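Imidazolonepropionase (Unidentified, PDB 2Q09) catalyses the hydrolytic opening of the imidazolone ring of imidazolone-5-propanoate to N-formimidoyl-L-glutamate, the third step of histidine degradation. Local coordinates at residues A[79-82]-A[83-86]; A[179-182]-A[183-186]; A[317-320]-A[321-324]. One frame throughout, in Å; residues are numbered along the deposited sequence.

From the N terminus, contact 1 comes first, contact 2 next and contact 3 last. Each closes a short local turn, so they run in series and none nests in or crosses another. Contact 1 turns the loop after strand 63-73 into helix 82-89. Contact 2 lies between strand 168-176 and helix 187-204, at the surface, with its centre about 24 Å from that of contact 1. Contact 3 folds the loop after strand 312-314, ahead of helix 328-339. Contacts 1 and 3 touch: Arg81 NH2 lies 3.3 Å from Gly321 CA, and both hold the inhibitor. Contact 2 touches neither.

Contact 1 of 3, residues A[79-82]-A[83-86]; sequences GSRA and EEFE. With DI6 (3-[(4S)-2,5-dioxoimidazolidin-4-yl]propanoic acid), chain C.
Phe85 N donates to Arg81 O at 3.0 Å, and Glu86 N donates to Ala82 O at 2.9 Å. These i to i+4 bonds form the first turn of helix 82-89, with Arg81 at the N-cap position. The helix follows strand 63-73 of the amidohydrolase TIM-barrel domain. Two waters link the first-turn amides to Ser80 O. Both donate to Ser80 O; one accepts from Glu84 N and the other from Glu83 N. The second water also donates to Glu83 OE1, so it ties that side chain to the turn. Ser80 OG receives a weak bond from Ala82 N.

The side chains of Arg81 and Glu84 lie alongside each other and point the same way. Arg81 CG stands beside the backbone N (chi1 -51°), and the chain then bends at its second and third torsions. These bends carry the guanidinium away from the helix start and into the ligand pocket. Glu84 instead has an extended chain. Its OE1 approaches the guanidinium at the edge, and the two flat groups are turned 35° apart. The salt bridge from Arg81 NE to Glu84 OE1 is long, at 3.9 Å. The stronger partner of Glu84 is Gly103 N, which hydrogen-bonds OE1.

The bound inhibitor takes the outer end of Arg81. Its carboxylate meets the guanidinium edge, with C8 in the guanidinium plane, in a two-pronged pairing. The positive charge probably steadies the inhibitor's propanoate group, consistent with a role in holding the substrate. Thr107 OG1 is a further partner of NH1. The Phe85 ring meets that of Phe293. The pairing of Arg81 with the inhibitor is nearly straight: Arg81 NH1 donates to O9 of the inhibitor at 3.0 Å, and Arg81 NH2 donates to its O10 at 2.9 Å with an angle of 171°.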
loop_
_atom_site.group_PDB
_atom_site.type_symbol
_atom_site.label_atom_id
_atom_site.label_comp_id
_atom_site.label_asym_id
_atom_site.label_seq_id
_atom_site.Cartn_x
_atom_site.Cartn_y
_atom_site.Cartn_z
ATOM N N GLY A 79 18.969 -1.956 9.119
ATOM C CA GLY A 79 19.847 -0.809 8.998
ATOM C C GLY A 79 19.145 0.525 9.166
ATOM O O GLY A 79 17.924 0.589 9.380
ATOM N N SER A 80 19.920 1.602 9.066
ATOM C CA SER A 80 19.380 2.949 9.195
ATOM C C SER A 80 20.139 3.911 8.283
ATOM O O SER A 80 21.374 3.905 8.241
ATOM C CB SER A 80 19.490 3.428 10.647
ATOM O OG SER A 80 18.944 4.730 10.798
ATOM N N ARG A 81 19.392 4.745 7.564
ATOM C CA ARG A 81 19.989 5.717 6.662
ATOM C C ARG A 81 20.011 7.095 7.333
ATOM O O ARG A 81 20.298 8.104 6.686
ATOM C CB ARG A 81 19.165 5.782 5.375
ATOM C CG ARG A 81 18.908 4.407 4.739
ATOM C CD ARG A 81 19.881 4.093 3.637
ATOM N NE ARG A 81 19.454 4.715 2.386
ATOM C CZ ARG A 81 18.488 4.295 1.576
ATOM N NH1 ARG A 81 17.801 3.206 1.856
ATOM N NH2 ARG A 81 18.222 4.978 0.462
ATOM N N ALA A 82 19.711 7.128 8.629
ATOM C CA ALA A 82 19.669 8.374 9.393
ATOM C C ALA A 82 20.999 9.126 9.418
ATOM O O ALA A 82 21.051 10.342 9.202
ATOM C CB ALA A 82 19.220 8.081 10.820
ATOM N N GLU A 83 22.081 8.405 9.701
ATOM C CA GLU A 83 23.396 9.036 9.757
ATOM C C GLU A 83 23.777 9.613 8.406
ATOM O O GLU A 83 24.364 10.690 8.312
ATOM C CB GLU A 83 24.444 8.027 10.220
ATOM C CG GLU A 83 24.417 7.820 11.719
ATOM C CD GLU A 83 25.315 6.694 12.175
ATOM O OE1 GLU A 83 24.933 5.519 11.992
ATOM O OE2 GLU A 83 26.403 6.983 12.711
ATOM N N GLU A 84 23.443 8.878 7.356
ATOM C CA GLU A 84 23.718 9.313 6.001
ATOM C C GLU A 84 22.962 10.620 5.747
ATOM O O GLU A 84 23.499 11.552 5.136
ATOM C CB GLU A 84 23.247 8.234 5.024
ATOM C CG GLU A 84 23.445 8.557 3.574
ATOM C CD GLU A 84 22.773 7.539 2.683
ATOM O OE1 GLU A 84 22.980 6.325 2.900
ATOM O OE2 GLU A 84 22.037 7.958 1.768
ATOM N N PHE A 85 21.710 10.674 6.202
ATOM C CA PHE A 85 20.874 11.864 6.035
ATOM C C PHE A 85 21.530 13.047 6.746
ATOM O O PHE A 85 21.637 14.147 6.202
ATOM C CB PHE A 85 19.488 11.625 6.641
ATOM C CG PHE A 85 18.568 12.810 6.551
ATOM C CD1 PHE A 85 18.131 13.271 5.311
ATOM C CD2 PHE A 85 18.131 13.459 7.700
ATOM C CE1 PHE A 85 17.264 14.370 5.214
ATOM C CE2 PHE A 85 17.269 14.555 7.622
ATOM C CZ PHE A 85 16.831 15.014 6.372
ATOM N N GLU A 86 21.963 12.808 7.978
ATOM C CA GLU A 86 22.615 13.838 8.771
ATOM C C GLU A 86 23.825 14.405 8.021
ATOM O O GLU A 86 24.005 15.618 7.936
ATOM C CB GLU A 86 23.058 13.257 10.112
ATOM C CG GLU A 86 23.847 14.226 10.959
ATOM C CD GLU A 86 23.863 13.829 12.415
ATOM O OE1 GLU A 86 24.535 12.828 12.770
ATOM O OE2 GLU A 86 23.189 14.519 13.205
HETATM N N1 DI6 C . 11.543 4.869 -5.318
HETATM C C2 DI6 C . 11.661 5.343 -4.059
HETATM O O2 DI6 C . 11.466 6.485 -3.682
HETATM C C3 DI6 C . 12.081 4.133 -3.189
HETATM N N4 DI6 C . 12.161 3.044 -4.187
HETATM C C5 DI6 C . 11.828 3.562 -5.387
HETATM O O5 DI6 C . 11.783 2.910 -6.420
HETATM C C6 DI6 C . 13.415 4.392 -2.504
HETATM C C7 DI6 C . 13.872 3.220 -1.633
HETATM C C8 DI6 C . 15.212 3.432 -0.912
HETATM O O9 DI6 C . 15.479 2.671 0.038
HETATM O O10 DI6 C . 15.998 4.343 -1.278
HETATM O O HOH W 1 23.268 5.938 7.765
HETATM O O HOH W 2 22.393 5.543 10.381
#

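Contact 2 of 3, residues A[179-182]-A[183-186]; sequences VPPE and YRDD
Tyr183 places its ring beside Pro180, with Tyr183 CD2 3.3 Å from Pro180 CG. The two side chains cross obliquely. Tyr183 CG sits beside its own backbone N (chi1 -66°), which swings the ring back along the chain to the proline. On its CB side, Tyr183 also meets a methyl of Val179: Val179 CG1 lies 3.7 Å from Tyr183 CB. The OH of the tyrosine is hydrogen-bonded to Thr193 OG1, and its ring meets that of Trp190.

Two backbone bonds set the path of the chain. Tyr183 N donates to Pro180 O at 3.0 Å, and Arg184 N donates to Pro181 O at 3.1 Å. Both reach back three residues, as in a 3-10 turn, and both donors stand above the carbonyl plane of their acceptor. A type I beta turn from Tyr183 to Asp186 follows. Asp186 is then the N-cap of helix 187-204, and its OD1 takes a weak bond from Ser189 N.

Arg184 leaves the backbone extended and bends at its third torsion (chi3 -61°). The guanidinium folds back over Pro181, whose carbonyl oxygen lies over one face. Arg184 NH2 approaches Pro181 CB at 3.5 Å. Glu182 bends at its second torsion, and its carboxylate forms a salt bridge from OE2 to Arg112 NH1 on helix 104-113.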
loop_
_atom_site.group_PDB
_atom_site.type_symbol
_atom_site.label_atom_id
_atom_site.label_comp_id
_atom_site.label_asym_id
_atom_site.label_seq_id
_atom_site.Cartn_x
_atom_site.Cartn_y
_atom_site.Cartn_z
ATOM N N VAL A 179 19.840 -2.831 -9.531
ATOM C CA VAL A 179 20.756 -3.891 -9.947
ATOM C C VAL A 179 21.755 -4.133 -8.816
ATOM O O VAL A 179 22.450 -3.210 -8.377
ATOM C CB VAL A 179 21.534 -3.488 -11.235
ATOM C CG1 VAL A 179 22.598 -4.518 -11.558
ATOM C CG2 VAL A 179 20.558 -3.358 -12.401
ATOM N N PRO A 180 21.830 -5.371 -8.304
ATOM C CA PRO A 180 22.785 -5.616 -7.221
ATOM C C PRO A 180 24.230 -5.410 -7.668
ATOM O O PRO A 180 24.523 -5.418 -8.864
ATOM C CB PRO A 180 22.485 -7.060 -6.811
ATOM C CG PRO A 180 21.945 -7.676 -8.053
ATOM C CD PRO A 180 21.053 -6.584 -8.608
ATOM N N PRO A 181 25.146 -5.208 -6.705
ATOM C CA PRO A 181 26.573 -4.993 -6.981
ATOM C C PRO A 181 27.193 -6.083 -7.846
ATOM O O PRO A 181 27.999 -5.805 -8.736
ATOM C CB PRO A 181 27.191 -4.965 -5.586
ATOM C CG PRO A 181 26.087 -4.394 -4.749
ATOM C CD PRO A 181 24.875 -5.135 -5.258
ATOM N N GLU A 182 26.803 -7.325 -7.583
ATOM C CA GLU A 182 27.333 -8.470 -8.312
ATOM C C GLU A 182 27.003 -8.459 -9.807
ATOM O O GLU A 182 27.635 -9.158 -10.588
ATOM C CB GLU A 182 26.822 -9.772 -7.681
ATOM C CG GLU A 182 27.189 -9.978 -6.217
ATOM C CD GLU A 182 26.319 -9.185 -5.252
ATOM O OE1 GLU A 182 25.231 -8.714 -5.657
ATOM O OE2 GLU A 182 26.714 -9.050 -4.073
ATOM N N TYR A 183 26.008 -7.666 -10.200
ATOM C CA TYR A 183 25.596 -7.573 -11.602
ATOM C C TYR A 183 25.804 -6.175 -12.168
ATOM O O TYR A 183 25.339 -5.873 -13.262
ATOM C CB TYR A 183 24.116 -7.923 -11.751
ATOM C CG TYR A 183 23.768 -9.350 -11.427
ATOM C CD1 TYR A 183 23.671 -10.313 -12.430
ATOM C CD2 TYR A 183 23.522 -9.735 -10.115
ATOM C CE1 TYR A 183 23.333 -11.627 -12.129
ATOM C CE2 TYR A 183 23.183 -11.049 -9.803
ATOM C CZ TYR A 183 23.090 -11.987 -10.814
ATOM O OH TYR A 183 22.748 -13.284 -10.517
ATOM N N ARG A 184 26.497 -5.332 -11.412
ATOM C CA ARG A 184 26.768 -3.950 -11.801
ATOM C C ARG A 184 27.078 -3.744 -13.285
ATOM O O ARG A 184 26.589 -2.798 -13.902
ATOM C CB ARG A 184 27.930 -3.415 -10.960
ATOM C CG ARG A 184 28.146 -1.920 -11.044
ATOM C CD ARG A 184 29.411 -1.489 -10.296
ATOM N NE ARG A 184 29.388 -1.792 -8.864
ATOM C CZ ARG A 184 29.807 -2.930 -8.317
ATOM N NH1 ARG A 184 30.291 -3.905 -9.074
ATOM N NH2 ARG A 184 29.751 -3.090 -7.005
ATOM N N ASP A 185 27.890 -4.630 -13.851
ATOM C CA ASP A 185 28.279 -4.525 -15.253
ATOM C C ASP A 185 27.502 -5.418 -16.207
ATOM O O ASP A 185 27.859 -5.554 -17.373
ATOM C CB ASP A 185 29.776 -4.814 -15.401
ATOM C CG ASP A 185 30.634 -3.865 -14.585
ATOM O OD1 ASP A 185 30.207 -2.711 -14.374
ATOM O OD2 ASP A 185 31.738 -4.268 -14.168
ATOM N N ASP A 186 26.431 -6.031 -15.720
ATOM C CA ASP A 186 25.626 -6.889 -16.573
ATOM C C ASP A 186 24.189 -6.934 -16.060
ATOM O O ASP A 186 23.699 -7.980 -15.627
ATOM C CB ASP A 186 26.215 -8.299 -16.624
ATOM C CG ASP A 186 25.700 -9.089 -17.801
ATOM O OD1 ASP A 186 24.677 -8.678 -18.386
ATOM O OD2 ASP A 186 26.310 -10.123 -18.140
#

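Contact 3 of 3, residues A[317-320]-A[321-324]; sequences DINP and GTAP. With FE (Fe (III) ion), chain B; DI6 (3-[(4S)-2,5-dioxoimidazolidin-4-yl]propanoic acid), chain C.
Asn319 CG stands between its backbone N and carbonyl carbon (chi1 80°), which turns the amide back over the loop toward Thr322. Thr322 OG1 takes the same kind of position (chi1 64°) and meets that amide. Asn319 ND2 donates to Thr322 OG1 at 2.9 Å, with the hydroxyl oxygen close to the amide plane. The other end of the amide accepts: Thr322 N gives Asn319 OD1 a nearly straight bond of 2.6 Å, and Gly321 N adds a weak one. Asn319 ND2 also donates to Asp317 O at 2.8 Å. The amide is thus gripped at both ends and fixed in its rotation.

The loop follows strand 312-314 in the metal-dependent amidohydrolase barrel and carries part of the active site. A single antiparallel bridge closes it, where Asn319 N donates to Ala323 O at 3.0 Å and Ala323 N returns a weak bond to Asn319 O. Asp317 OD1 binds the iron(III) ion at 2.3 Å, together with His72, His74 and His242. A water on the same metal donates to Asp317 OD2 at 2.6 Å.

Replacing Asn319 with an alanine would probably leave Thr322 N without its acceptor and the Thr322 side chain freer to turn. Thr322 OG1 donates to O2 of the inhibitor ring at 2.8 Å. Gly321 lies close to the inhibitor's carboxylate, where a side chain would clash with O10. The methyl of Thr322 also touches the inhibitor, with Thr322 CG2 3.3 Å from the inhibitor's O2.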
loop_
_atom_site.group_PDB
_atom_site.type_symbol
_atom_site.label_atom_id
_atom_site.label_comp_id
_atom_site.label_asym_id
_atom_site.label_seq_id
_atom_site.Cartn_x
_atom_site.Cartn_y
_atom_site.Cartn_z
ATOM N N ASP A 317 4.166 4.591 1.344
ATOM C CA ASP A 317 5.442 4.258 0.708
ATOM C C ASP A 317 6.534 4.102 1.766
ATOM O O ASP A 317 7.701 4.390 1.507
ATOM C CB ASP A 317 5.852 5.333 -0.313
ATOM C CG ASP A 317 7.075 4.930 -1.134
ATOM O OD1 ASP A 317 7.232 3.716 -1.396
ATOM O OD2 ASP A 317 7.867 5.818 -1.534
ATOM N N ILE A 318 6.155 3.639 2.954
ATOM C CA ILE A 318 7.127 3.456 4.043
ATOM C C ILE A 318 8.403 2.786 3.546
ATOM O O ILE A 318 8.360 1.656 3.061
ATOM C CB ILE A 318 6.574 2.568 5.180
ATOM C CG1 ILE A 318 5.366 3.231 5.836
ATOM C CG2 ILE A 318 7.677 2.314 6.234
ATOM C CD1 ILE A 318 4.676 2.340 6.866
ATOM N N ASN A 319 9.530 3.477 3.666
ATOM C CA ASN A 319 10.803 2.917 3.238
ATOM C C ASN A 319 11.920 3.746 3.859
ATOM O O ASN A 319 11.788 4.971 4.036
ATOM C CB ASN A 319 10.889 2.877 1.706
ATOM C CG ASN A 319 11.263 4.206 1.101
ATOM O OD1 ASN A 319 12.417 4.648 1.193
ATOM N ND2 ASN A 319 10.288 4.856 0.473
ATOM N N PRO A 320 13.038 3.084 4.196
ATOM C CA PRO A 320 14.197 3.723 4.823
ATOM C C PRO A 320 14.918 4.798 4.027
ATOM O O PRO A 320 15.668 5.590 4.599
ATOM C CB PRO A 320 15.105 2.538 5.141
ATOM C CG PRO A 320 14.885 1.656 3.969
ATOM C CD PRO A 320 13.363 1.696 3.814
ATOM N N GLY A 321 14.699 4.829 2.720
ATOM C CA GLY A 321 15.395 5.812 1.914
ATOM C C GLY A 321 14.703 7.125 1.572
ATOM O O GLY A 321 15.302 8.191 1.725
ATOM N N THR A 322 13.452 7.060 1.119
ATOM C CA THR A 322 12.729 8.259 0.701
ATOM C C THR A 322 11.433 8.586 1.440
ATOM O O THR A 322 10.829 9.622 1.178
ATOM C CB THR A 322 12.384 8.173 -0.787
ATOM O OG1 THR A 322 11.488 7.076 -0.984
ATOM C CG2 THR A 322 13.643 7.935 -1.626
ATOM N N ALA A 323 10.996 7.711 2.334
ATOM C CA ALA A 323 9.770 7.974 3.079
ATOM C C ALA A 323 9.785 7.231 4.410
ATOM O O ALA A 323 9.030 6.287 4.605
ATOM C CB ALA A 323 8.551 7.560 2.254
ATOM N N PRO A 324 10.648 7.662 5.343
ATOM C CA PRO A 324 10.792 7.053 6.671
ATOM C C PRO A 324 9.703 7.454 7.643
ATOM O O PRO A 324 9.988 7.695 8.807
ATOM C CB PRO A 324 12.171 7.541 7.120
ATOM C CG PRO A 324 12.211 8.924 6.532
ATOM C CD PRO A 324 11.673 8.703 5.135
HETATM FE FE FE B . 8.049 2.433 -3.115
HETATM N N1 DI6 C . 11.543 4.869 -5.318
HETATM C C2 DI6 C . 11.661 5.343 -4.059
HETATM O O2 DI6 C . 11.466 6.485 -3.682
HETATM C C3 DI6 C . 12.081 4.133 -3.189
HETATM N N4 DI6 C . 12.161 3.044 -4.187
HETATM C C5 DI6 C . 11.828 3.562 -5.387
HETATM O O5 DI6 C . 11.783 2.910 -6.420
HETATM C C6 DI6 C . 13.415 4.392 -2.504
HETATM C C7 DI6 C . 13.872 3.220 -1.633
HETATM C C8 DI6 C . 15.212 3.432 -0.912
HETATM O O9 DI6 C . 15.479 2.671 0.038
HETATM O O10 DI6 C . 15.998 4.343 -1.278
HETATM O O HOH W 3 9.181 4.576 -3.409
#